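Local coordinates for transmembrane oligosaccharyl transferase (Archaeoglobus fulgidus, PDB 3WAJ), which is an archaeal member of the STT3/AglB family of oligosaccharyl transferases, membrane enzymes with a bundle of transmembrane helices, and carries a zinc ion in this model, at residues A140-L143 / I144-P148; F381-L384 / F385-M389; A481-P484 / T485-A489; D521-Y524 / L525-Y528. All coordinates share one frame; numbering follows the deposited sequence.

Contact 1: residues A140-L143 / I144-P148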
loop_
_atom_site.group_PDB
_atom_site.type_symbol
_atom_site.label_atom_id
_atom_site.label_comp_id
_atom_site.label_asym_id
_atom_site.label_seq_id
_atom_site.Cartn_x
_atom_site.Cartn_y
_atom_site.Cartn_z
ATOM N N ALA A 140 30.420 -5.290 3.546
ATOM C CA ALA A 140 29.169 -4.638 3.905
ATOM C C ALA A 140 28.452 -4.091 2.686
ATOM O O ALA A 140 27.292 -4.427 2.433
ATOM C CB ALA A 140 29.439 -3.526 4.884
ATOM N N ALA A 141 29.147 -3.236 1.944
ATOM C CA ALA A 141 28.574 -2.605 0.767
ATOM C C ALA A 141 28.154 -3.644 -0.266
ATOM O O ALA A 141 27.251 -3.400 -1.066
ATOM C CB ALA A 141 29.554 -1.628 0.169
ATOM N N PHE A 142 28.811 -4.801 -0.244
ATOM C CA PHE A 142 28.478 -5.880 -1.170
ATOM C C PHE A 142 27.214 -6.609 -0.728
ATOM O O PHE A 142 26.408 -7.032 -1.553
ATOM C CB PHE A 142 29.647 -6.867 -1.301
ATOM C CG PHE A 142 29.369 -8.027 -2.227
ATOM C CD1 PHE A 142 29.789 -7.996 -3.548
ATOM C CD2 PHE A 142 28.699 -9.154 -1.769
ATOM C CE1 PHE A 142 29.532 -9.063 -4.400
ATOM C CE2 PHE A 142 28.432 -10.211 -2.611
ATOM C CZ PHE A 142 28.854 -10.171 -3.929
ATOM N N LEU A 143 27.053 -6.772 0.578
ATOM C CA LEU A 143 25.915 -7.507 1.114
ATOM C C LEU A 143 24.603 -6.742 0.983
ATOM O O LEU A 143 23.560 -7.336 0.695
ATOM C CB LEU A 143 26.173 -7.909 2.566
ATOM C CG LEU A 143 27.217 -9.015 2.712
ATOM C CD1 LEU A 143 27.366 -9.407 4.162
ATOM C CD2 LEU A 143 26.816 -10.216 1.872
ATOM N N ILE A 144 24.651 -5.427 1.179
ATOM C CA ILE A 144 23.443 -4.610 1.063
ATOM C C ILE A 144 23.011 -4.528 -0.400
ATOM O O ILE A 144 21.830 -4.357 -0.701
ATOM C CB ILE A 144 23.637 -3.193 1.674
ATOM C CG1 ILE A 144 22.282 -2.512 1.935
ATOM C CG2 ILE A 144 24.569 -2.330 0.811
ATOM C CD1 ILE A 144 21.421 -3.223 2.977
ATOM N N ALA A 145 23.976 -4.682 -1.305
ATOM C CA ALA A 145 23.693 -4.648 -2.734
ATOM C C ALA A 145 22.910 -5.879 -3.203
ATOM O O ALA A 145 22.337 -5.873 -4.289
ATOM C CB ALA A 145 24.983 -4.488 -3.534
ATOM N N ILE A 146 22.880 -6.927 -2.386
ATOM C CA ILE A 146 22.213 -8.172 -2.778
ATOM C C ILE A 146 21.171 -8.711 -1.794
ATOM O O ILE A 146 20.541 -9.720 -2.069
ATOM C CB ILE A 146 23.235 -9.306 -3.069
ATOM C CG1 ILE A 146 24.254 -9.419 -1.932
ATOM C CG2 ILE A 146 23.963 -9.049 -4.361
ATOM C CD1 ILE A 146 24.477 -10.824 -1.448
ATOM N N VAL A 147 20.995 -8.073 -0.642
ATOM C CA VAL A 147 19.998 -8.569 0.313
ATOM C C VAL A 147 18.642 -8.565 -0.420
ATOM O O VAL A 147 18.387 -7.693 -1.257
ATOM C CB VAL A 147 20.143 -7.894 1.703
ATOM C CG1 VAL A 147 20.195 -6.373 1.567
ATOM C CG2 VAL A 147 19.023 -8.326 2.636
ATOM N N PRO A 148 17.675 -9.333 -0.039
ATOM C CA PRO A 148 16.428 -9.522 -0.799
ATOM C C PRO A 148 15.363 -9.000 0.162
ATOM O O PRO A 148 15.659 -8.165 1.024
ATOM C CB PRO A 148 16.180 -11.008 -1.062
ATOM C CG PRO A 148 16.885 -11.682 0.107
ATOM C CD PRO A 148 18.143 -10.846 0.325
#
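Phe-142 and Ile-146 are brought together by their first torsions. In Phe-142, CG stands opposite the backbone N (chi1 179°), and the end of the ring comes nearer to the residues that follow. In Ile-146, CG1 lies between the backbone N and the carbonyl carbon (chi1 49°), which puts CG1 close to the preceding turn and leads CD1 back to it. CD1 is 4.2 Å from CE2 of Phe-142, and the two side chains meet at a slant. The same methyl, Ile-146 CD1, lies 4.1 Å from CD2 of Leu-143. One terminal methyl therefore touches two neighbours on the helix.

The backbone changes its pattern here. Ile-144 N bonds to Ala-140 O over 3.1 Å, a regular helical bond with an angle of 162° at the hydrogen. Two residues later the bonding changes to a three-residue spacing. Ile-146 N reaches Leu-143 O at 3.2 Å, from above the carbonyl plane. Val-147 N adds a weak bond of 3.0 Å to the same Leu-143 O. CB of Ala-145 sits 3.5 Å from Ala-141 O.

The stretch is where helix 134-144 passes into the loop before helix 150-153. Helix 474-491 covers Phe-142, Leu-143 and Ile-146. Ile-121 and Ala-436 pack on Ile-144.

The side-chain chemistry is apolar and largely buried. The polar burden falls on the backbone, and Leu-143 O, with one bond and one weak one, is satisfied locally as the helix runs out.

Contact 2: residues F381-L384 / F385-M389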
loop_
_atom_site.group_PDB
_atom_site.type_symbol
_atom_site.label_atom_id
_atom_site.label_comp_id
_atom_site.label_asym_id
_atom_site.label_seq_id
_atom_site.Cartn_x
_atom_site.Cartn_y
_atom_site.Cartn_z
ATOM N N PHE A 381 15.936 -12.340 4.021
ATOM C CA PHE A 381 17.332 -11.934 4.208
ATOM C C PHE A 381 18.323 -12.926 3.603
ATOM O O PHE A 381 19.519 -12.632 3.488
ATOM C CB PHE A 381 17.647 -11.725 5.701
ATOM C CG PHE A 381 16.614 -10.908 6.433
ATOM C CD1 PHE A 381 16.675 -9.524 6.426
ATOM C CD2 PHE A 381 15.573 -11.527 7.114
ATOM C CE1 PHE A 381 15.714 -8.767 7.087
ATOM C CE2 PHE A 381 14.615 -10.780 7.781
ATOM C CZ PHE A 381 14.686 -9.398 7.766
ATOM N N GLY A 382 17.823 -14.094 3.206
ATOM C CA GLY A 382 18.682 -15.187 2.792
ATOM C C GLY A 382 19.464 -15.724 3.976
ATOM O O GLY A 382 18.919 -15.920 5.066
ATOM N N ALA A 383 20.753 -15.953 3.759
ATOM C CA ALA A 383 21.642 -16.468 4.788
ATOM C C ALA A 383 22.226 -15.314 5.595
ATOM O O ALA A 383 22.867 -15.531 6.627
ATOM C CB ALA A 383 22.751 -17.292 4.150
ATOM N N LEU A 384 22.007 -14.089 5.114
ATOM C CA LEU A 384 22.467 -12.890 5.813
ATOM C C LEU A 384 21.741 -12.725 7.139
ATOM O O LEU A 384 22.173 -11.970 8.009
ATOM C CB LEU A 384 22.281 -11.639 4.954
ATOM C CG LEU A 384 23.252 -11.466 3.787
ATOM C CD1 LEU A 384 23.425 -9.993 3.451
ATOM C CD2 LEU A 384 24.595 -12.108 4.097
ATOM N N PHE A 385 20.631 -13.435 7.279
ATOM C CA PHE A 385 19.918 -13.496 8.539
ATOM C C PHE A 385 20.777 -14.207 9.585
ATOM O O PHE A 385 21.110 -13.638 10.628
ATOM C CB PHE A 385 18.594 -14.224 8.329
ATOM C CG PHE A 385 17.893 -14.590 9.599
ATOM C CD1 PHE A 385 17.621 -13.627 10.563
ATOM C CD2 PHE A 385 17.490 -15.894 9.824
ATOM C CE1 PHE A 385 16.971 -13.967 11.734
ATOM C CE2 PHE A 385 16.841 -16.244 10.989
ATOM C CZ PHE A 385 16.580 -15.280 11.946
ATOM N N PHE A 386 21.141 -15.452 9.296
ATOM C CA PHE A 386 21.999 -16.230 10.181
ATOM C C PHE A 386 23.354 -15.566 10.404
ATOM O O PHE A 386 23.807 -15.398 11.540
ATOM C CB PHE A 386 22.236 -17.619 9.589
ATOM C CG PHE A 386 20.993 -18.446 9.453
ATOM C CD1 PHE A 386 19.881 -18.199 10.246
ATOM C CD2 PHE A 386 20.937 -19.479 8.531
ATOM C CE1 PHE A 386 18.732 -18.969 10.118
ATOM C CE2 PHE A 386 19.794 -20.251 8.398
ATOM C CZ PHE A 386 18.690 -19.994 9.193
ATOM N N PHE A 387 23.996 -15.198 9.302
ATOM C CA PHE A 387 25.359 -14.684 9.330
ATOM C C PHE A 387 25.400 -13.266 9.891
ATOM O O PHE A 387 26.467 -12.732 10.188
ATOM C CB PHE A 387 25.984 -14.759 7.933
ATOM C CG PHE A 387 26.309 -16.165 7.489
ATOM C CD1 PHE A 387 27.561 -16.470 6.973
ATOM C CD2 PHE A 387 25.370 -17.186 7.606
ATOM C CE1 PHE A 387 27.862 -17.758 6.572
ATOM C CE2 PHE A 387 25.666 -18.475 7.212
ATOM C CZ PHE A 387 26.913 -18.762 6.692
ATOM N N GLY A 388 24.223 -12.665 10.034
ATOM C CA GLY A 388 24.093 -11.393 10.713
ATOM C C GLY A 388 23.732 -11.608 12.168
ATOM O O GLY A 388 24.035 -10.772 13.010
ATOM N N MET A 389 23.081 -12.732 12.465
ATOM C CA MET A 389 22.720 -13.072 13.842
ATOM C C MET A 389 23.950 -13.480 14.655
ATOM O O MET A 389 24.048 -13.181 15.848
ATOM C CB MET A 389 21.677 -14.191 13.859
ATOM C CG MET A 389 20.636 -14.048 14.952
ATOM S SD MET A 389 19.874 -12.411 14.926
ATOM C CE MET A 389 18.622 -12.592 16.194
#
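Phe-387 turns back onto Ala-383, one helical turn earlier. Its N-H bonds to Ala-383 O over 2.9 Å, and the bond is nearly straight at 172°. CG of Phe-387 lies beside its own backbone N (chi1 -72°), and this sets the ring close to the same residue. CD2 of Phe-387 is 3.2 Å from Ala-383 O and 4.3 Å from Ala-383 CB. The carbonyl thus has the amide and a ring carbon of one residue against it.

A second pair meets through its CB atoms. Phe-381 CB lies 3.7 Å from Phe-385 CB. Gly-382 O is also 3.7 Å from Phe-385 CB.

These groups are positioned by a type II' beta turn from Phe-381 to Leu-384. Gly-382 has positive phi (68°), which favours glycine, at the second position of the turn. A weak bond of 3.3 Å from Leu-384 N to Phe-381 O closes it. The turn links helix 376-381 to helix 384-402 and delivers Ala-383 to the start of the second one.

Two long helices flank the junction. Helix 429-446 meets Phe-381 through Phe-431 and Leu-384 through Ser-435 and Ser-439. Helix 474-491 packs on Ala-383 and, through Ala-480 and Ala-481, on Phe-387.

Contact 3: residues A481-P484 / T485-A489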
loop_
_atom_site.group_PDB
_atom_site.type_symbol
_atom_site.label_atom_id
_atom_site.label_comp_id
_atom_site.label_asym_id
_atom_site.label_seq_id
_atom_site.Cartn_x
_atom_site.Cartn_y
_atom_site.Cartn_z
ATOM N N ALA A 481 27.184 -17.564 2.494
ATOM C CA ALA A 481 26.494 -16.301 2.692
ATOM C C ALA A 481 25.966 -15.763 1.359
ATOM O O ALA A 481 24.770 -15.826 1.096
ATOM C CB ALA A 481 27.421 -15.294 3.353
ATOM N N ILE A 482 26.875 -15.262 0.525
ATOM C CA ILE A 482 26.542 -14.596 -0.741
ATOM C C ILE A 482 25.674 -15.400 -1.734
ATOM O O ILE A 482 24.837 -14.827 -2.436
ATOM C CB ILE A 482 27.836 -14.082 -1.448
ATOM C CG1 ILE A 482 28.540 -13.028 -0.580
ATOM C CG2 ILE A 482 27.537 -13.524 -2.841
ATOM C CD1 ILE A 482 30.014 -12.796 -0.931
ATOM N N TYR A 483 25.843 -16.716 -1.794
ATOM C CA TYR A 483 25.162 -17.467 -2.851
ATOM C C TYR A 483 23.632 -17.528 -2.774
ATOM O O TYR A 483 22.964 -17.036 -3.674
ATOM C CB TYR A 483 25.747 -18.871 -3.063
ATOM C CG TYR A 483 24.993 -19.631 -4.128
ATOM C CD1 TYR A 483 24.058 -20.607 -3.793
ATOM C CD2 TYR A 483 25.189 -19.343 -5.470
ATOM C CE1 TYR A 483 23.352 -21.291 -4.775
ATOM C CE2 TYR A 483 24.493 -20.014 -6.458
ATOM C CZ TYR A 483 23.577 -20.989 -6.109
ATOM O OH TYR A 483 22.893 -21.651 -7.106
ATOM N N PRO A 484 23.067 -18.143 -1.719
ATOM C CA PRO A 484 21.606 -18.270 -1.797
ATOM C C PRO A 484 20.867 -16.951 -1.554
ATOM O O PRO A 484 19.650 -16.906 -1.734
ATOM C CB PRO A 484 21.281 -19.286 -0.696
ATOM C CG PRO A 484 22.374 -19.121 0.301
ATOM C CD PRO A 484 23.608 -18.725 -0.473
ATOM N N THR A 485 21.580 -15.897 -1.162
ATOM C CA THR A 485 20.940 -14.584 -1.036
ATOM C C THR A 485 21.087 -13.713 -2.297
ATOM O O THR A 485 20.438 -12.676 -2.415
ATOM C CB THR A 485 21.358 -13.823 0.251
ATOM O OG1 THR A 485 22.313 -12.803 -0.063
ATOM C CG2 THR A 485 21.955 -14.775 1.245
ATOM N N TYR A 486 21.934 -14.130 -3.236
ATOM C CA TYR A 486 21.889 -13.549 -4.574
ATOM C C TYR A 486 20.758 -14.210 -5.336
ATOM O O TYR A 486 20.077 -13.574 -6.145
ATOM C CB TYR A 486 23.196 -13.739 -5.352
ATOM C CG TYR A 486 23.062 -13.266 -6.781
ATOM C CD1 TYR A 486 23.172 -11.916 -7.094
ATOM C CD2 TYR A 486 22.786 -14.160 -7.813
ATOM C CE1 TYR A 486 23.030 -11.469 -8.394
ATOM C CE2 TYR A 486 22.636 -13.722 -9.112
ATOM C CZ TYR A 486 22.761 -12.375 -9.397
ATOM O OH TYR A 486 22.616 -11.932 -10.687
ATOM N N ILE A 487 20.569 -15.498 -5.068
ATOM C CA ILE A 487 19.535 -16.295 -5.721
ATOM C C ILE A 487 18.135 -15.715 -5.504
ATOM O O ILE A 487 17.441 -15.374 -6.469
ATOM C CB ILE A 487 19.596 -17.768 -5.252
ATOM C CG1 ILE A 487 20.912 -18.395 -5.695
ATOM C CG2 ILE A 487 18.427 -18.569 -5.800
ATOM C CD1 ILE A 487 21.167 -18.247 -7.177
ATOM N N LEU A 488 17.724 -15.600 -4.243
ATOM C CA LEU A 488 16.433 -14.989 -3.920
ATOM C C LEU A 488 16.340 -13.558 -4.460
ATOM O O LEU A 488 15.322 -13.166 -5.027
ATOM C CB LEU A 488 16.177 -15.014 -2.406
ATOM C CG LEU A 488 15.568 -16.280 -1.792
ATOM C CD1 LEU A 488 14.785 -17.067 -2.830
ATOM C CD2 LEU A 488 16.617 -17.151 -1.136
ATOM N N ALA A 489 17.422 -12.803 -4.288
ATOM C CA ALA A 489 17.508 -11.421 -4.754
ATOM C C ALA A 489 17.371 -11.294 -6.265
ATOM O O ALA A 489 16.873 -10.290 -6.757
ATOM C CB ALA A 489 18.800 -10.814 -4.314
#
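Across a proline kink in helix 474-491, at Pro-484, Tyr-483 and Ile-487 meet. The N of Pro-484 carries no hydrogen, so it makes no bond to the turn before, and the helix bends there. The bonds across the kink are uneven. Tyr-486 N makes a weak bond of 3.1 Å to Ile-482 O and a second bond of 3.1 Å to Tyr-483 O. Ile-487 N also bonds to Tyr-483 O, at 3.2 Å and in the carbonyl plane, while Tyr-486 N comes from above that plane. Tyr-483 O is therefore held by two donors. Leu-488 N follows with a long, weak bond of 3.4 Å to Pro-484 O.

The end of the Tyr-483 side chain comes back toward the later turn, its CG opposite the backbone N (chi1 178°). On another flank Ile-482 meets Phe-142 and Leu-143 of helix 134-144, and Thr-485 packs between Ile-146 and Ala-383. Tyr-486 rests on helix 19-30.

The Tyr-483 and Ile-487 pair is a CH-pi contact: Ile-487 CG1 sits over one face of the Tyr-483 ring, 3.9 Å from its centroid and 18° off the ring normal, with Ile-487 CD1 3.8 Å from the phenol OH.

Contact 4: residues D521-Y524 / L525-Y528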
loop_
_atom_site.group_PDB
_atom_site.type_symbol
_atom_site.label_atom_id
_atom_site.label_comp_id
_atom_site.label_asym_id
_atom_site.label_seq_id
_atom_site.Cartn_x
_atom_site.Cartn_y
_atom_site.Cartn_z
ATOM N N ASP A 521 -8.650 18.005 -14.842
ATOM C CA ASP A 521 -7.243 18.225 -15.206
ATOM C C ASP A 521 -6.647 19.514 -14.649
ATOM O O ASP A 521 -5.522 19.496 -14.150
ATOM C CB ASP A 521 -7.020 18.099 -16.721
ATOM C CG ASP A 521 -7.128 16.645 -17.219
ATOM O OD1 ASP A 521 -7.003 16.430 -18.438
ATOM O OD2 ASP A 521 -7.322 15.724 -16.402
ATOM N N GLU A 522 -7.386 20.623 -14.704
ATOM C CA GLU A 522 -6.902 21.875 -14.080
ATOM C C GLU A 522 -6.749 21.712 -12.580
ATOM O O GLU A 522 -5.738 22.102 -11.997
ATOM C CB GLU A 522 -7.889 23.031 -14.261
ATOM C CG GLU A 522 -8.331 23.342 -15.652
ATOM C CD GLU A 522 -9.610 24.147 -15.646
ATOM O OE1 GLU A 522 -10.379 24.006 -14.670
ATOM O OE2 GLU A 522 -9.840 24.924 -16.595
ATOM N N TYR A 523 -7.795 21.170 -11.954
ATOM C CA TYR A 523 -7.886 21.136 -10.495
ATOM C C TYR A 523 -6.786 20.244 -9.927
ATOM O O TYR A 523 -6.170 20.567 -8.915
ATOM C CB TYR A 523 -9.288 20.667 -10.046
ATOM C CG TYR A 523 -9.564 20.924 -8.584
ATOM C CD1 TYR A 523 -10.035 19.917 -7.769
ATOM C CD2 TYR A 523 -9.328 22.176 -8.017
ATOM C CE1 TYR A 523 -10.297 20.143 -6.424
ATOM C CE2 TYR A 523 -9.566 22.413 -6.674
ATOM C CZ TYR A 523 -10.059 21.393 -5.883
ATOM O OH TYR A 523 -10.303 21.605 -4.542
ATOM N N TYR A 524 -6.531 19.138 -10.620
ATOM C CA TYR A 524 -5.441 18.217 -10.307
ATOM C C TYR A 524 -4.119 18.946 -10.061
ATOM O O TYR A 524 -3.313 18.509 -9.235
ATOM C CB TYR A 524 -5.286 17.251 -11.487
ATOM C CG TYR A 524 -4.444 16.024 -11.235
ATOM C CD1 TYR A 524 -3.129 15.964 -11.679
ATOM C CD2 TYR A 524 -4.969 14.921 -10.565
ATOM C CE1 TYR A 524 -2.354 14.850 -11.469
ATOM C CE2 TYR A 524 -4.194 13.791 -10.337
ATOM C CZ TYR A 524 -2.886 13.763 -10.798
ATOM O OH TYR A 524 -2.092 12.655 -10.600
ATOM N N LEU A 525 -3.906 20.063 -10.763
ATOM C CA LEU A 525 -2.619 20.757 -10.690
ATOM C C LEU A 525 -2.605 21.970 -9.759
ATOM O O LEU A 525 -1.585 22.638 -9.623
ATOM C CB LEU A 525 -2.139 21.129 -12.084
ATOM C CG LEU A 525 -2.035 19.906 -12.997
ATOM C CD1 LEU A 525 -1.791 20.326 -14.428
ATOM C CD2 LEU A 525 -0.907 18.980 -12.519
ATOM N N GLN A 526 -3.726 22.238 -9.095
ATOM C CA GLN A 526 -3.827 23.413 -8.231
ATOM C C GLN A 526 -3.205 23.225 -6.858
ATOM O O GLN A 526 -3.242 22.130 -6.263
ATOM C CB GLN A 526 -5.288 23.828 -8.029
ATOM C CG GLN A 526 -5.958 24.324 -9.272
ATOM C CD GLN A 526 -5.257 25.528 -9.840
ATOM O OE1 GLN A 526 -4.749 25.487 -10.959
ATOM N NE2 GLN A 526 -5.223 26.612 -9.074
ATOM N N LEU A 527 -2.688 24.330 -6.339
ATOM C CA LEU A 527 -2.068 24.347 -5.038
ATOM C C LEU A 527 -3.139 24.527 -3.980
ATOM O O LEU A 527 -3.378 25.637 -3.519
ATOM C CB LEU A 527 -1.052 25.488 -4.972
ATOM C CG LEU A 527 -0.223 25.518 -3.695
ATOM C CD1 LEU A 527 0.636 24.253 -3.612
ATOM C CD2 LEU A 527 0.629 26.772 -3.659
ATOM N N TYR A 528 -3.789 23.437 -3.597
ATOM C CA TYR A 528 -4.846 23.510 -2.594
ATOM C C TYR A 528 -4.289 24.061 -1.292
ATOM O O TYR A 528 -3.145 23.789 -0.934
ATOM C CB TYR A 528 -5.469 22.127 -2.350
ATOM C CG TYR A 528 -5.505 21.286 -3.592
ATOM C CD1 TYR A 528 -6.453 21.513 -4.576
ATOM C CD2 TYR A 528 -4.580 20.266 -3.789
ATOM C CE1 TYR A 528 -6.478 20.749 -5.725
ATOM C CE2 TYR A 528 -4.600 19.494 -4.927
ATOM C CZ TYR A 528 -5.550 19.741 -5.896
ATOM O OH TYR A 528 -5.577 18.981 -7.039
#
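Tyr-528 reaches back over Tyr-523 and Gln-526, and its side chain can be followed outward from CB. CB points toward the helix that precedes it, and chi1 of -34° carries the ring across the last turn. CD1 comes first, 3.8 Å from CZ of Tyr-523. CE1 goes deeper, 3.6 Å from CE2 of Tyr-523 and above the face of that ring, offset toward its rim. The pair is T-shaped: the edge of Tyr-528 meets the face of Tyr-523, with centroids 5.0 Å apart and planes at 72°. One face of the Tyr-528 ring lies against the backbone, since Gln-526 O stands 3.1 Å above its plane and over its centre. At the tip, OH gives a short bond of 2.5 Å to Tyr-523 O. It also lies 3.2 Å from Tyr-524 O.

Tyr-523 O takes a second bond, from Gln-526 N at 3.0 Å. The two donors arrive from opposite faces of the carbonyl plane. Leu-525 N bonds to Glu-522 O at 3.0 Å, another bond of three-residue spacing where helix 517-524 gives way to the loop.

Arg-53 on helix 47-60 bonds to both Tyr-528 OH and Tyr-524 O. Asn-57 of the same helix bonds to Tyr-524 O and Gln-526 O.

The phenol thus adds a second donor to Tyr-523 O, beside Gln-526 N, near the end of the helix. Its OH gives its hydrogen to one carbonyl and receives from Arg-53, whose positive charge probably strengthens the bond it makes to Tyr-523 O.

How the contacts relate
Contacts 1, 2 and 3 lie within 10 to 11 Å of one another, centre to centre, and touch in the transmembrane helix bundle. Contact 1 is the most buried; contacts 2 and 3 are partly buried. Helix 474-491, which bears contact 3, packs on both others. Leu-143 and Leu-384 link contacts 1 and 2 directly. All three rely on apolar side chains and local backbone bonds. Contact 4 stands apart, 41 to 48 Å from the others between centres, in the AglB core range. There a phenol, an arginine and two asparagines serve the carbonyls of a helix end and the loop after it.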